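Local structure of glyoxalase family protein (Bacillus cereus, 1SS4) at residues Val15-Glu20 / Ser70-Ser75. The protein is of unknown function but belongs to the glyoxalase (vicinal oxygen chelate) family, many of whose members bind metals, and may act as a methylmalonyl-CoA epimerase. Sequence-based numbering, arbitrary orientation.
Sequences VSIVVE and SRIELS
Strands 9-18 and 71-79 form the parallel pair of a βαβββ module of the vicinal oxygen chelate fold, first and last in its chain order yet neighbours in its sheet, and V15-V19 and R71-S75 zip them together. Five backbone bonds alternate sides: V15 N to R71 O, E73 N to V15 O, I17 N to E73 O, S75 N to I17 O and, shortest and nearly straight, V19 N to S75 O (2.7 Å, 167° at the hydrogen). All these carbonyls but that of R71 also take CA-H contacts; E73 O lies 3.0 Å from S16 CA.

V15, I17, I72 and L74 share one face, where helix 22-32 packs on I17, I72 and L74, F29 touching both isoleucines, and V99 of strand 95-103 meets V15. V15 and I72 run side by side, CG1 to CG1 at 4.1 Å. I17 slants across I72: its CG1 stands anti to the carbonyl carbon (chi1 -47°) and the extended chain carries CD1 to 3.9 Å from I72 CG2. L74 lies alongside I17, with V19 CG1 at the patch's margin.

Along its other edge, V15-V18 pairs with an antiparallel strand of the second subunit, continuing the sheet across the dimer interface. R71 leads away to a salt bridge with E37. On the other face are S16, E73, V18 and S75. E73 CG stands anti to N (chi1 -175°), carrying the carboxylate off the sheet toward a long, weak ion pair with R98 of the second subunit; at its root, E73 CB lies 3.7 Å from S16 CB.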
ATOM      1  N   VAL A  15       1.561   4.403   2.720  1.00 21.24           N
ATOM      2  CA  VAL A  15       0.726   3.854   1.666  1.00 19.52           C
ATOM      3  C   VAL A  15      -0.566   4.603   1.952  1.00 20.31           C
ATOM      4  O   VAL A  15      -0.912   4.805   3.113  1.00 18.50           O
ATOM      5  CB  VAL A  15       0.489   2.343   1.810  1.00 20.58           C
ATOM      6  CG1 VAL A  15      -0.008   2.032   3.204  1.00 22.03           C
ATOM      7  CG2 VAL A  15      -0.534   1.890   0.780  1.00 16.34           C
ATOM      8  N   SER A  16      -1.253   5.081   0.918  1.00 18.99           N
ATOM      9  CA  SER A  16      -2.482   5.817   1.166  1.00 18.19           C
ATOM     10  C   SER A  16      -3.668   5.075   0.642  1.00 19.82           C
ATOM     11  O   SER A  16      -3.559   4.324  -0.346  1.00 19.59           O
ATOM     12  CB  SER A  16      -2.445   7.212   0.541  1.00 20.77           C
ATOM     13  OG  SER A  16      -2.480   7.106  -0.878  1.00 25.75           O
ATOM     14  N   ILE A  17      -4.803   5.291   1.316  1.00 19.63           N
ATOM     15  CA  ILE A  17      -6.070   4.649   0.961  1.00 21.43           C
ATOM     16  C   ILE A  17      -7.130   5.762   0.868  1.00 21.38           C
ATOM     17  O   ILE A  17      -7.193   6.627   1.741  1.00 22.70           O
ATOM     18  CB  ILE A  17      -6.530   3.637   2.069  1.00 20.96           C
ATOM     19  CG1 ILE A  17      -5.366   2.727   2.489  1.00 22.27           C
ATOM     20  CG2 ILE A  17      -7.718   2.789   1.546  1.00 19.38           C
ATOM     21  CD1 ILE A  17      -5.664   1.862   3.730  1.00 22.50           C
ATOM     22  N   VAL A  18      -7.927   5.741  -0.195  1.00 22.60           N
ATOM     23  CA  VAL A  18      -9.007   6.706  -0.392  1.00 21.67           C
ATOM     24  C   VAL A  18     -10.236   6.031   0.211  1.00 22.89           C
ATOM     25  O   VAL A  18     -10.578   4.918  -0.167  1.00 21.62           O
ATOM     26  CB  VAL A  18      -9.231   6.986  -1.894  1.00 21.66           C
ATOM     27  CG1 VAL A  18     -10.470   7.838  -2.104  1.00 19.34           C
ATOM     28  CG2 VAL A  18      -8.024   7.683  -2.447  1.00 19.78           C
ATOM     29  N   VAL A  19     -10.876   6.692   1.173  1.00 23.56           N
ATOM     30  CA  VAL A  19     -12.019   6.097   1.831  1.00 23.73           C
ATOM     31  C   VAL A  19     -13.271   6.957   1.749  1.00 26.52           C
ATOM     32  O   VAL A  19     -13.207   8.140   1.387  1.00 25.39           O
ATOM     33  CB  VAL A  19     -11.700   5.782   3.308  1.00 25.71           C
ATOM     34  CG1 VAL A  19     -10.479   4.873   3.382  1.00 26.70           C
ATOM     35  CG2 VAL A  19     -11.446   7.070   4.087  1.00 25.14           C
ATOM     36  N   GLU A  20     -14.403   6.332   2.068  1.00 27.57           N
ATOM     37  CA  GLU A  20     -15.714   6.975   2.057  1.00 31.30           C
ATOM     38  C   GLU A  20     -15.902   7.813   3.327  1.00 30.58           C
ATOM     39  O   GLU A  20     -16.369   8.947   3.276  1.00 30.70           O
ATOM     40  CB  GLU A  20     -16.792   5.890   1.987  1.00 32.81           C
ATOM     41  CG  GLU A  20     -18.179   6.379   1.659  1.00 37.97           C
ATOM     42  CD  GLU A  20     -19.182   5.234   1.539  1.00 41.91           C
ATOM     43  OE1 GLU A  20     -20.369   5.540   1.274  1.00 45.04           O
ATOM     44  OE2 GLU A  20     -18.797   4.036   1.707  1.00 39.06           O
ATOM     45  N   SER A  70       6.230   3.093  10.021  1.00 29.21           N
ATOM     46  CA  SER A  70       5.269   2.971   8.942  1.00 25.43           C
ATOM     47  C   SER A  70       4.058   3.847   9.100  1.00 25.61           C
ATOM     48  O   SER A  70       3.614   4.121  10.213  1.00 25.51           O
ATOM     49  CB  SER A  70       4.837   1.516   8.842  1.00 25.43           C
ATOM     50  OG  SER A  70       5.967   0.668   8.891  1.00 27.51           O
ATOM     51  N   ARG A  71       3.504   4.264   7.974  1.00 24.22           N
ATOM     52  CA  ARG A  71       2.343   5.125   8.012  1.00 23.45           C
ATOM     53  C   ARG A  71       1.301   4.777   6.965  1.00 24.88           C
ATOM     54  O   ARG A  71       1.627   4.296   5.877  1.00 23.25           O
ATOM     55  CB  ARG A  71       2.767   6.587   7.819  1.00 24.61           C
ATOM     56  CG  ARG A  71       3.530   7.189   8.989  1.00 23.69           C
ATOM     57  CD  ARG A  71       4.173   8.535   8.613  1.00 28.35           C
ATOM     58  NE  ARG A  71       4.653   9.209   9.813  1.00 28.89           N
ATOM     59  CZ  ARG A  71       5.776   8.898  10.451  1.00 30.99           C
ATOM     60  NH1 ARG A  71       6.560   7.929   9.993  1.00 34.23           N
ATOM     61  NH2 ARG A  71       6.094   9.533  11.570  1.00 32.90           N
ATOM     62  N   ILE A  72       0.045   5.046   7.316  1.00 23.39           N
ATOM     63  CA  ILE A  72      -1.082   4.845   6.419  1.00 22.11           C
ATOM     64  C   ILE A  72      -1.764   6.205   6.307  1.00 24.56           C
ATOM     65  O   ILE A  72      -2.193   6.792   7.304  1.00 24.44           O
ATOM     66  CB  ILE A  72      -2.085   3.831   6.963  1.00 21.67           C
ATOM     67  CG1 ILE A  72      -1.455   2.450   6.975  1.00 22.89           C
ATOM     68  CG2 ILE A  72      -3.378   3.855   6.129  1.00 20.29           C
ATOM     69  CD1 ILE A  72      -2.196   1.452   7.884  1.00 30.37           C
ATOM     70  N   GLU A  73      -1.839   6.717   5.088  1.00 22.44           N
ATOM     71  CA  GLU A  73      -2.488   7.997   4.855  1.00 23.38           C
ATOM     72  C   GLU A  73      -3.898   7.708   4.380  1.00 22.59           C
ATOM     73  O   GLU A  73      -4.091   6.989   3.395  1.00 24.32           O
ATOM     74  CB  GLU A  73      -1.750   8.796   3.776  1.00 22.26           C
ATOM     75  CG  GLU A  73      -2.311  10.196   3.568  1.00 29.77           C
ATOM     76  CD  GLU A  73      -1.520  11.015   2.539  1.00 34.39           C
ATOM     77  OE1 GLU A  73      -0.275  11.097   2.646  1.00 39.30           O
ATOM     78  OE2 GLU A  73      -2.138  11.583   1.623  1.00 37.75           O
ATOM     79  N   LEU A  74      -4.875   8.277   5.071  1.00 22.26           N
ATOM     80  CA  LEU A  74      -6.271   8.096   4.715  1.00 22.13           C
ATOM     81  C   LEU A  74      -6.760   9.397   4.084  1.00 24.89           C
ATOM     82  O   LEU A  74      -6.520  10.490   4.620  1.00 22.79           O
ATOM     83  CB  LEU A  74      -7.080   7.741   5.975  1.00 25.06           C
ATOM     84  CG  LEU A  74      -6.611   6.477   6.705  1.00 23.75           C
ATOM     85  CD1 LEU A  74      -7.310   6.354   8.055  1.00 27.66           C
ATOM     86  CD2 LEU A  74      -6.888   5.220   5.849  1.00 23.66           C
ATOM     87  N   SER A  75      -7.406   9.279   2.923  1.00 24.44           N
ATOM     88  CA  SER A  75      -7.929  10.432   2.196  1.00 25.81           C
ATOM     89  C   SER A  75      -9.414  10.280   1.877  1.00 25.25           C
ATOM     90  O   SER A  75      -9.885   9.185   1.560  1.00 24.22           O
ATOM     91  CB  SER A  75      -7.180  10.626   0.871  1.00 25.73           C
ATOM     92  OG  SER A  75      -5.869  11.105   1.098  1.00 34.07           O
TER